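Local coordinates for protein phosphotransferase ChpT (Brucella abortus, PDB 4QPK) that relays phosphoryl groups as a homodimeric histidine phosphotransferase in the phosphorelay that controls Brucella growth, division and survival inside host cells, at residues R90-R95 and E124-E129; S166-R170 and V181-K185; T40-L46 and V213-Y217. One frame throughout, in Å; residues are numbered along the deposited sequence.

Contact 1 of 3, residues R90-R95 and E124-E129. With NA (sodium ion), chain E; GOL (glycerol), chain F.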
loop_
_atom_site.group_PDB
_atom_site.type_symbol
_atom_site.label_atom_id
_atom_site.label_comp_id
_atom_site.label_asym_id
_atom_site.label_seq_id
_atom_site.Cartn_x
_atom_site.Cartn_y
_atom_site.Cartn_z
ATOM N N ARG B 90 -8.952 7.950 12.663
ATOM C CA ARG B 90 -7.670 7.951 13.378
ATOM C C ARG B 90 -6.976 6.594 13.254
ATOM O O ARG B 90 -5.759 6.526 13.068
ATOM C CB ARG B 90 -7.858 8.321 14.851
ATOM C CG ARG B 90 -6.535 8.453 15.587
ATOM C CD ARG B 90 -6.698 8.956 17.017
ATOM N NE ARG B 90 -5.388 9.061 17.657
ATOM C CZ ARG B 90 -5.174 9.540 18.878
ATOM N NH1 ARG B 90 -6.187 9.991 19.609
ATOM N NH2 ARG B 90 -3.935 9.588 19.357
ATOM N N ASN B 91 -7.759 5.528 13.347
ATOM C CA ASN B 91 -7.268 4.164 13.159
ATOM C C ASN B 91 -6.672 3.973 11.760
ATOM O O ASN B 91 -5.536 3.543 11.614
ATOM C CB ASN B 91 -8.427 3.194 13.409
ATOM C CG ASN B 91 -8.018 1.740 13.375
ATOM O OD1 ASN B 91 -7.258 1.307 12.511
ATOM N ND2 ASN B 91 -8.565 0.960 14.303
ATOM N N ALA B 92 -7.426 4.345 10.736
ATOM C CA ALA B 92 -6.961 4.217 9.356
ATOM C C ALA B 92 -5.669 5.015 9.138
ATOM O O ALA B 92 -4.705 4.516 8.538
ATOM C CB ALA B 92 -8.050 4.688 8.392
ATOM N N SER B 93 -5.652 6.239 9.664
ATOM C CA SER B 93 -4.483 7.117 9.526
ATOM C C SER B 93 -3.263 6.482 10.177
ATOM O O SER B 93 -2.175 6.466 9.593
ATOM C CB SER B 93 -4.754 8.489 10.156
ATOM O OG SER B 93 -3.678 9.398 9.903
ATOM N N ALA B 94 -3.450 5.945 11.383
ATOM C CA ALA B 94 -2.335 5.345 12.117
ATOM C C ALA B 94 -1.771 4.162 11.348
ATOM O O ALA B 94 -0.565 3.981 11.284
ATOM C CB ALA B 94 -2.763 4.918 13.523
ATOM N N ARG B 95 -2.644 3.364 10.743
ATOM C CA ARG B 95 -2.170 2.200 10.012
ATOM C C ARG B 95 -1.419 2.616 8.737
ATOM O O ARG B 95 -0.395 2.032 8.406
ATOM C CB ARG B 95 -3.340 1.262 9.692
ATOM C CG ARG B 95 -3.849 0.595 10.950
ATOM C CD ARG B 95 -4.978 -0.388 10.721
ATOM N NE ARG B 95 -5.476 -0.803 12.023
ATOM C CZ ARG B 95 -4.883 -1.720 12.782
ATOM N NH1 ARG B 95 -3.791 -2.327 12.353
ATOM N NH2 ARG B 95 -5.376 -2.024 13.972
ATOM N N GLU B 124 1.547 5.612 17.838
ATOM C CA GLU B 124 0.187 5.889 17.389
ATOM C C GLU B 124 -0.494 4.600 16.886
ATOM O O GLU B 124 -1.695 4.379 17.111
ATOM C CB GLU B 124 0.215 6.967 16.293
ATOM C CG GLU B 124 -1.125 7.388 15.704
ATOM C CD GLU B 124 -2.084 7.977 16.725
ATOM O OE1 GLU B 124 -1.639 8.387 17.832
ATOM O OE2 GLU B 124 -3.286 8.083 16.388
ATOM N N TYR B 125 0.272 3.753 16.206
ATOM C CA TYR B 125 -0.243 2.480 15.722
ATOM C C TYR B 125 -0.753 1.640 16.893
ATOM O O TYR B 125 -1.855 1.096 16.839
ATOM C CB TYR B 125 0.842 1.718 14.947
ATOM C CG TYR B 125 0.422 0.374 14.388
ATOM C CD1 TYR B 125 -0.196 0.282 13.155
ATOM C CD2 TYR B 125 0.667 -0.798 15.091
ATOM C CE1 TYR B 125 -0.569 -0.944 12.634
ATOM C CE2 TYR B 125 0.290 -2.033 14.579
ATOM C CZ TYR B 125 -0.323 -2.096 13.347
ATOM O OH TYR B 125 -0.695 -3.322 12.823
ATOM N N PHE B 126 0.043 1.539 17.955
ATOM C CA PHE B 126 -0.331 0.639 19.051
ATOM C C PHE B 126 -1.431 1.191 19.942
ATOM O O PHE B 126 -1.971 0.473 20.776
ATOM C CB PHE B 126 0.893 0.240 19.876
ATOM C CG PHE B 126 1.613 -0.927 19.299
ATOM C CD1 PHE B 126 2.577 -0.753 18.325
ATOM C CD2 PHE B 126 1.272 -2.225 19.686
ATOM C CE1 PHE B 126 3.225 -1.848 17.761
ATOM C CE2 PHE B 126 1.913 -3.326 19.131
ATOM C CZ PHE B 126 2.893 -3.135 18.161
ATOM N N ARG B 127 -1.772 2.459 19.756
ATOM C CA ARG B 127 -3.006 2.981 20.339
ATOM C C ARG B 127 -4.214 2.169 19.848
ATOM O O ARG B 127 -5.217 2.047 20.556
ATOM C CB ARG B 127 -3.186 4.446 19.976
ATOM C CG ARG B 127 -2.315 5.392 20.753
ATOM C CD ARG B 127 -2.843 6.805 20.624
ATOM N NE ARG B 127 -4.250 6.902 20.995
ATOM C CZ ARG B 127 -4.686 7.336 22.177
ATOM N NH1 ARG B 127 -3.821 7.721 23.109
ATOM N NH2 ARG B 127 -5.989 7.393 22.426
ATOM N N ASN B 128 -4.117 1.615 18.637
ATOM C CA ASN B 128 -5.166 0.761 18.079
ATOM C C ASN B 128 -4.842 -0.729 18.122
ATOM O O ASN B 128 -5.344 -1.501 17.301
ATOM C CB ASN B 128 -5.478 1.152 16.639
ATOM C CG ASN B 128 -5.827 2.614 16.502
ATOM O OD1 ASN B 128 -6.916 3.044 16.872
ATOM N ND2 ASN B 128 -4.908 3.382 15.947
ATOM N N GLU B 129 -3.948 -1.125 19.016
ATOM C CA GLU B 129 -3.674 -2.541 19.212
ATOM C C GLU B 129 -3.840 -2.893 20.692
ATOM O O GLU B 129 -3.899 -2.007 21.544
ATOM C CB GLU B 129 -2.275 -2.918 18.727
ATOM C CG GLU B 129 -2.085 -2.765 17.224
ATOM C CD GLU B 129 -2.877 -3.784 16.413
ATOM O OE1 GLU B 129 -2.969 -4.957 16.830
ATOM O OE2 GLU B 129 -3.391 -3.409 15.336
HETATM NA NA NA E . -4.468 5.379 16.730
HETATM C C1 GOL F . -0.603 -1.972 7.318
HETATM O O1 GOL F . -0.420 -3.312 6.919
HETATM C C2 GOL F . -0.114 -1.840 8.751
HETATM O O2 GOL F . 0.138 -0.493 9.079
HETATM C C3 GOL F . -1.204 -2.349 9.677
HETATM O O3 GOL F . -0.741 -3.537 10.266
HETATM O O HOH W 1 -3.816 8.436 13.716
#
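R90 carries R127 over one face of its guanidinium and the carboxylate of E124 at its edge, where helix 78-102 of the dimerization and histidine phosphotransfer (DHp) domain meets helix 115-126 and the type I turn F126-E129. The grip on E124 is side-on, one nitrogen to each oxygen: R90 NE to E124 OE2 at 2.6 Å and R90 NH2 to E124 OE1 at 3.0 Å. Both oxygens use their syn lone pairs, the bonds are nearly straight, and the two planes lie 3° apart. With CG anti to the backbone N (chi1 -175°) and the rest extended, the R90 chain reaches across to E124 on helix 115-126. The R90 and R127 guanidiniums stack with centres 4.0 Å apart; E124 probably offsets some of their like charge.

R95 is held by its edge. R95 NH2 reaches E129 OE2 at 2.8 Å, on the anti side and well out of the plane of a carboxylate almost perpendicular to the guanidinium, while R95 NH1 adds a weak bond to the same oxygen. R95 NE gives its hydrogen to a lone pair of N91 OD1 at 2.8 Å, which helps fix the group's rotation; N158 takes the other oxygen of E129. At the edge of the Y125 ring lie A94 O and a glycerol, probably from the crystallisation liquor, whose O3 accepts from Y125 OH at 2.6 Å. The glycerol also binds R95 O and D57.

Between the two arginines, A94 CB packs on E124 CG. E124 OE2 also accepts from a water shared with R90 O. A sodium ion lies a long 3.0 Å from both E124 O and E124 OE2; N128 ND2 is modelled 2.2 Å from it, but an amide nitrogen is an unlikely cation ligand, so the flip of the N128 amide is doubtful.

Contact 2 of 3, residues S166-R170 and V181-K185; sequences SLAVR and VITVK
S166-R170 and V181-K185 run antiparallel, axes 4.8 Å apart, as the arms of a beta hairpin whose hydrogen-bonded pairs S166/K185, A168/T183 and R170/V181 each close two backbone bonds, such as T183 N to A168 O at 2.9 Å. CA-H...O contacts fill the non-hydrogen-bonded pairs between them. On the face of L167, V169, I182 and V184, L167 and V184 lie side by side, L167 CG 3.7 Å from V184 CG1, and L167 CD2 slants across to I182 CG2 at 4.2 Å.

The other face is more polar. R170 folds at chi3 (-42°) and lays one face of its guanidinium over V181, R170 NH2 standing 3.8 Å from V181 CG1, while E172 takes its NE in a salt bridge. T183 OG1 is hydrogen-bonded to two waters; one of them donates to A168 O. A third water joins S166 OG to T183 O, and K185 NZ forms a salt bridge with D237.

Within the mixed sheet of the kinase-like C-terminal domain both strands are internal: strand 132-136 flanks 166-170, strand 238-242 flanks 181-185, and helix 144-160 covers V169 and I182 through M153, L150 and L154.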
loop_
_atom_site.group_PDB
_atom_site.type_symbol
_atom_site.label_atom_id
_atom_site.label_comp_id
_atom_site.label_asym_id
_atom_site.label_seq_id
_atom_site.Cartn_x
_atom_site.Cartn_y
_atom_site.Cartn_z
ATOM N N SER B 166 1.769 -6.957 27.003
ATOM C CA SER B 166 2.667 -5.831 26.824
ATOM C C SER B 166 3.695 -6.116 25.737
ATOM O O SER B 166 4.145 -7.251 25.562
ATOM C CB SER B 166 3.368 -5.499 28.141
ATOM O OG SER B 166 4.116 -6.611 28.600
ATOM N N LEU B 167 4.039 -5.071 24.993
ATOM C CA LEU B 167 5.091 -5.143 23.998
ATOM C C LEU B 167 6.037 -3.995 24.305
ATOM O O LEU B 167 5.641 -2.826 24.295
ATOM C CB LEU B 167 4.533 -5.063 22.559
ATOM C CG LEU B 167 5.546 -5.326 21.431
ATOM C CD1 LEU B 167 4.804 -5.780 20.170
ATOM C CD2 LEU B 167 6.415 -4.109 21.099
ATOM N N ALA B 168 7.284 -4.331 24.607
ATOM C CA ALA B 168 8.276 -3.334 24.998
ATOM C C ALA B 168 9.443 -3.365 24.029
ATOM O O ALA B 168 10.004 -4.426 23.751
ATOM C CB ALA B 168 8.768 -3.586 26.424
ATOM N N VAL B 169 9.800 -2.190 23.533
ATOM C CA VAL B 169 10.914 -2.023 22.608
ATOM C C VAL B 169 12.106 -1.392 23.293
ATOM O O VAL B 169 11.946 -0.395 24.000
ATOM C CB VAL B 169 10.507 -1.119 21.428
ATOM C CG1 VAL B 169 11.624 -1.085 20.383
ATOM C CG2 VAL B 169 9.231 -1.614 20.826
ATOM N N ARG B 170 13.294 -1.964 23.100
ATOM C CA ARG B 170 14.534 -1.292 23.496
ATOM C C ARG B 170 15.527 -1.210 22.355
ATOM O O ARG B 170 15.837 -2.218 21.711
ATOM C CB ARG B 170 15.214 -2.002 24.681
ATOM C CG ARG B 170 14.374 -2.076 25.919
ATOM C CD ARG B 170 15.209 -2.402 27.145
ATOM N NE ARG B 170 16.210 -3.428 26.878
ATOM C CZ ARG B 170 16.032 -4.732 27.081
ATOM N NH1 ARG B 170 14.869 -5.188 27.531
ATOM N NH2 ARG B 170 17.017 -5.584 26.818
ATOM N N VAL B 181 15.612 -4.917 20.685
ATOM C CA VAL B 181 15.056 -5.916 21.577
ATOM C C VAL B 181 13.563 -5.690 21.734
ATOM O O VAL B 181 13.129 -4.638 22.199
ATOM C CB VAL B 181 15.742 -5.885 22.956
ATOM C CG1 VAL B 181 15.288 -7.078 23.780
ATOM C CG2 VAL B 181 17.269 -5.889 22.777
ATOM N N ILE B 182 12.785 -6.687 21.333
ATOM C CA ILE B 182 11.335 -6.621 21.436
ATOM C C ILE B 182 10.883 -7.714 22.392
ATOM O O ILE B 182 11.054 -8.907 22.113
ATOM C CB ILE B 182 10.657 -6.791 20.056
ATOM C CG1 ILE B 182 10.774 -5.498 19.247
ATOM C CG2 ILE B 182 9.183 -7.094 20.209
ATOM C CD1 ILE B 182 12.128 -5.277 18.604
ATOM N N THR B 183 10.331 -7.298 23.525
ATOM C CA THR B 183 9.931 -8.230 24.573
ATOM C C THR B 183 8.421 -8.233 24.762
ATOM O O THR B 183 7.822 -7.187 25.029
ATOM C CB THR B 183 10.606 -7.880 25.917
ATOM O OG1 THR B 183 12.023 -7.788 25.735
ATOM C CG2 THR B 183 10.299 -8.968 26.948
ATOM N N VAL B 184 7.804 -9.399 24.607
ATOM C CA VAL B 184 6.362 -9.504 24.791
ATOM C C VAL B 184 5.969 -10.443 25.934
ATOM O O VAL B 184 6.608 -11.470 26.182
ATOM C CB VAL B 184 5.645 -9.955 23.491
ATOM C CG1 VAL B 184 5.781 -8.875 22.417
ATOM C CG2 VAL B 184 6.195 -11.284 22.986
ATOM N N LYS B 185 4.922 -10.031 26.637
ATOM C CA LYS B 185 4.316 -10.784 27.737
ATOM C C LYS B 185 2.817 -10.708 27.610
ATOM O O LYS B 185 2.286 -9.667 27.243
ATOM C CB LYS B 185 4.763 -10.224 29.086
ATOM C CG LYS B 185 6.147 -10.643 29.405
ATOM C CD LYS B 185 6.921 -9.683 30.259
ATOM C CE LYS B 185 8.308 -10.271 30.348
ATOM N NZ LYS B 185 9.463 -9.454 30.609
HETATM O O HOH W 2 6.948 -6.946 27.624
HETATM O O HOH W 3 12.578 -5.235 25.110
HETATM O O HOH W 4 13.799 -8.393 27.597
#

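Contact 3 of 3, residues T40-L46 and V213-Y217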
loop_
_atom_site.group_PDB
_atom_site.type_symbol
_atom_site.label_atom_id
_atom_site.label_comp_id
_atom_site.label_asym_id
_atom_site.label_seq_id
_atom_site.Cartn_x
_atom_site.Cartn_y
_atom_site.Cartn_z
ATOM N N THR B 40 12.135 -17.501 -2.254
ATOM C CA THR B 40 12.238 -16.113 -2.669
ATOM C C THR B 40 11.051 -15.701 -3.538
ATOM O O THR B 40 10.555 -16.468 -4.365
ATOM C CB THR B 40 13.573 -15.845 -3.415
ATOM O OG1 THR B 40 13.780 -14.432 -3.529
ATOM C CG2 THR B 40 13.570 -16.462 -4.801
ATOM N N LEU B 41 10.590 -14.476 -3.334
ATOM C CA LEU B 41 9.494 -13.937 -4.131
ATOM C C LEU B 41 10.053 -13.008 -5.172
ATOM O O LEU B 41 11.026 -12.290 -4.918
ATOM C CB LEU B 41 8.462 -13.189 -3.272
ATOM C CG LEU B 41 7.404 -13.915 -2.436
ATOM C CD1 LEU B 41 7.957 -15.116 -1.677
ATOM C CD2 LEU B 41 6.731 -12.921 -1.479
ATOM N N SER B 42 9.439 -13.032 -6.353
ATOM C CA SER B 42 9.769 -12.078 -7.402
ATOM C C SER B 42 9.428 -10.688 -6.921
ATOM O O SER B 42 8.630 -10.531 -5.988
ATOM C CB SER B 42 9.002 -12.381 -8.694
ATOM O OG SER B 42 7.609 -12.168 -8.518
ATOM N N ALA B 43 10.005 -9.686 -7.572
ATOM C CA ALA B 43 9.713 -8.299 -7.259
ATOM C C ALA B 43 8.216 -8.028 -7.402
ATOM O O ALA B 43 7.608 -7.414 -6.527
ATOM C CB ALA B 43 10.511 -7.371 -8.152
ATOM N N LEU B 44 7.623 -8.504 -8.492
ATOM C CA LEU B 44 6.187 -8.314 -8.713
ATOM C C LEU B 44 5.321 -8.947 -7.622
ATOM O O LEU B 44 4.342 -8.346 -7.166
ATOM C CB LEU B 44 5.782 -8.878 -10.075
ATOM C CG LEU B 44 6.236 -8.036 -11.269
ATOM C CD1 LEU B 44 5.855 -8.773 -12.557
ATOM C CD2 LEU B 44 5.602 -6.652 -11.228
ATOM N N ASP B 45 5.666 -10.162 -7.213
ATOM C CA ASP B 45 4.867 -10.851 -6.217
ATOM C C ASP B 45 5.044 -10.263 -4.820
ATOM O O ASP B 45 4.079 -10.201 -4.057
ATOM C CB ASP B 45 5.184 -12.342 -6.216
ATOM C CG ASP B 45 4.594 -13.056 -7.424
ATOM O OD1 ASP B 45 5.003 -14.199 -7.699
ATOM O OD2 ASP B 45 3.722 -12.461 -8.098
ATOM N N LEU B 46 6.255 -9.830 -4.472
ATOM C CA LEU B 46 6.449 -9.211 -3.161
ATOM C C LEU B 46 5.679 -7.894 -3.064
ATOM O O LEU B 46 4.980 -7.651 -2.078
ATOM C CB LEU B 46 7.939 -8.972 -2.872
ATOM C CG LEU B 46 8.276 -8.179 -1.600
ATOM C CD1 LEU B 46 7.816 -8.922 -0.331
ATOM C CD2 LEU B 46 9.784 -7.887 -1.550
ATOM N N VAL B 213 3.259 -12.795 4.064
ATOM C CA VAL B 213 4.262 -11.936 3.436
ATOM C C VAL B 213 4.981 -11.090 4.483
ATOM O O VAL B 213 6.140 -10.765 4.305
ATOM C CB VAL B 213 3.649 -11.015 2.334
ATOM C CG1 VAL B 213 2.699 -9.980 2.907
ATOM C CG2 VAL B 213 4.749 -10.323 1.514
ATOM N N GLN B 214 4.317 -10.759 5.588
ATOM C CA GLN B 214 4.950 -9.859 6.545
ATOM C C GLN B 214 6.107 -10.547 7.297
ATOM O O GLN B 214 7.183 -9.966 7.419
ATOM C CB GLN B 214 3.909 -9.284 7.521
ATOM C CG GLN B 214 4.416 -8.097 8.349
ATOM C CD GLN B 214 5.161 -8.538 9.575
ATOM O OE1 GLN B 214 4.783 -9.528 10.214
ATOM N NE2 GLN B 214 6.210 -7.804 9.936
ATOM N N PRO B 215 5.903 -11.788 7.797
ATOM C CA PRO B 215 7.093 -12.451 8.362
ATOM C C PRO B 215 8.190 -12.739 7.331
ATOM O O PRO B 215 9.372 -12.629 7.663
ATOM C CB PRO B 215 6.533 -13.761 8.943
ATOM C CG PRO B 215 5.136 -13.881 8.433
ATOM C CD PRO B 215 4.663 -12.484 8.177
ATOM N N TYR B 216 7.805 -13.075 6.100
ATOM C CA TYR B 216 8.782 -13.251 5.035
ATOM C C TYR B 216 9.587 -11.973 4.847
ATOM O O TYR B 216 10.820 -11.982 4.820
ATOM C CB TYR B 216 8.078 -13.651 3.729
ATOM C CG TYR B 216 8.991 -13.588 2.528
ATOM C CD1 TYR B 216 9.828 -14.645 2.202
ATOM C CD2 TYR B 216 9.037 -12.446 1.738
ATOM C CE1 TYR B 216 10.674 -14.568 1.102
ATOM C CE2 TYR B 216 9.882 -12.357 0.647
ATOM C CZ TYR B 216 10.694 -13.418 0.332
ATOM O OH TYR B 216 11.532 -13.312 -0.763
ATOM N N TYR B 217 8.869 -10.859 4.757
ATOM C CA TYR B 217 9.475 -9.551 4.540
ATOM C C TYR B 217 10.419 -9.156 5.675
ATOM O O TYR B 217 11.489 -8.563 5.445
ATOM C CB TYR B 217 8.364 -8.511 4.381
ATOM C CG TYR B 217 8.815 -7.102 4.023
ATOM C CD1 TYR B 217 9.509 -6.840 2.852
ATOM C CD2 TYR B 217 8.498 -6.027 4.849
ATOM C CE1 TYR B 217 9.899 -5.548 2.527
ATOM C CE2 TYR B 217 8.886 -4.733 4.531
ATOM C CZ TYR B 217 9.581 -4.498 3.367
ATOM O OH TYR B 217 9.955 -3.205 3.065
#
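L41 and Y216 supply both the polar bond and the ring contact. The polar bond runs from L41 N to Y216 OH at 3.0 Å, with an N-H...O angle of 159°, so the tyrosine hydroxyl serves as acceptor for a backbone amide in the loop that leads into helix 43-74. T40 CA sits close by the same hydroxyl, at 3.5 Å from Y216 OH.

The ring contact is CH-pi. L41 CD1 stands over one face of the Y216 ring, 4.0 Å from its centroid and 18° off the normal, while L41 CD2 spreads over the CE2 side. L41 and Y216 point towards each other's backbones and pass alongside; CG of Y216, anti to the backbone N (chi1 169°), sends the ring toward the 40-46 loop and against L41.

The remaining contacts are apolar. L46 CD1 is their meeting point: it touches V213 CG2 at 3.8 Å, comes to the edge of the Y216 ring at CE2, 4.1 Å away, and approaches Y217 CD1 obliquely. L49 and I208 continue this patch around L41 and V213.

Capping sets the start of the helix: S42 is its N-cap, and S42 OG accepts from D45 N at 3.1 Å. From the second subunit A43 packs on L46 and L44 on Y217, so this is a junction where the start of the DHp helix 43-74, helix 213-225 of the kinase-like C-terminal domain and the second subunit meet in the ChpT homodimer.

Contacts 1 and 3 each join a DHp helix, 78-102 or 43-74, to the C-terminal domain, and both touch the second subunit; they lie on opposite sides of the chain's centre, about 24 Å apart between centres. Their chemistry differs: contact 1, partly buried, is built on arginine-glutamate bridges, with a sodium ion bound beside them, whereas contact 3 is buried and mostly apolar. Contact 2 stays inside the C-terminal domain, held by regular backbone bonds, with one hydrophobic and one more polar face. Contacts 1 and 2 meet directly, F126 CZ lying 3.8 Å from L167 CD1, and both back onto helix 144-160, which also borders contact 3 through Q214 and Y217.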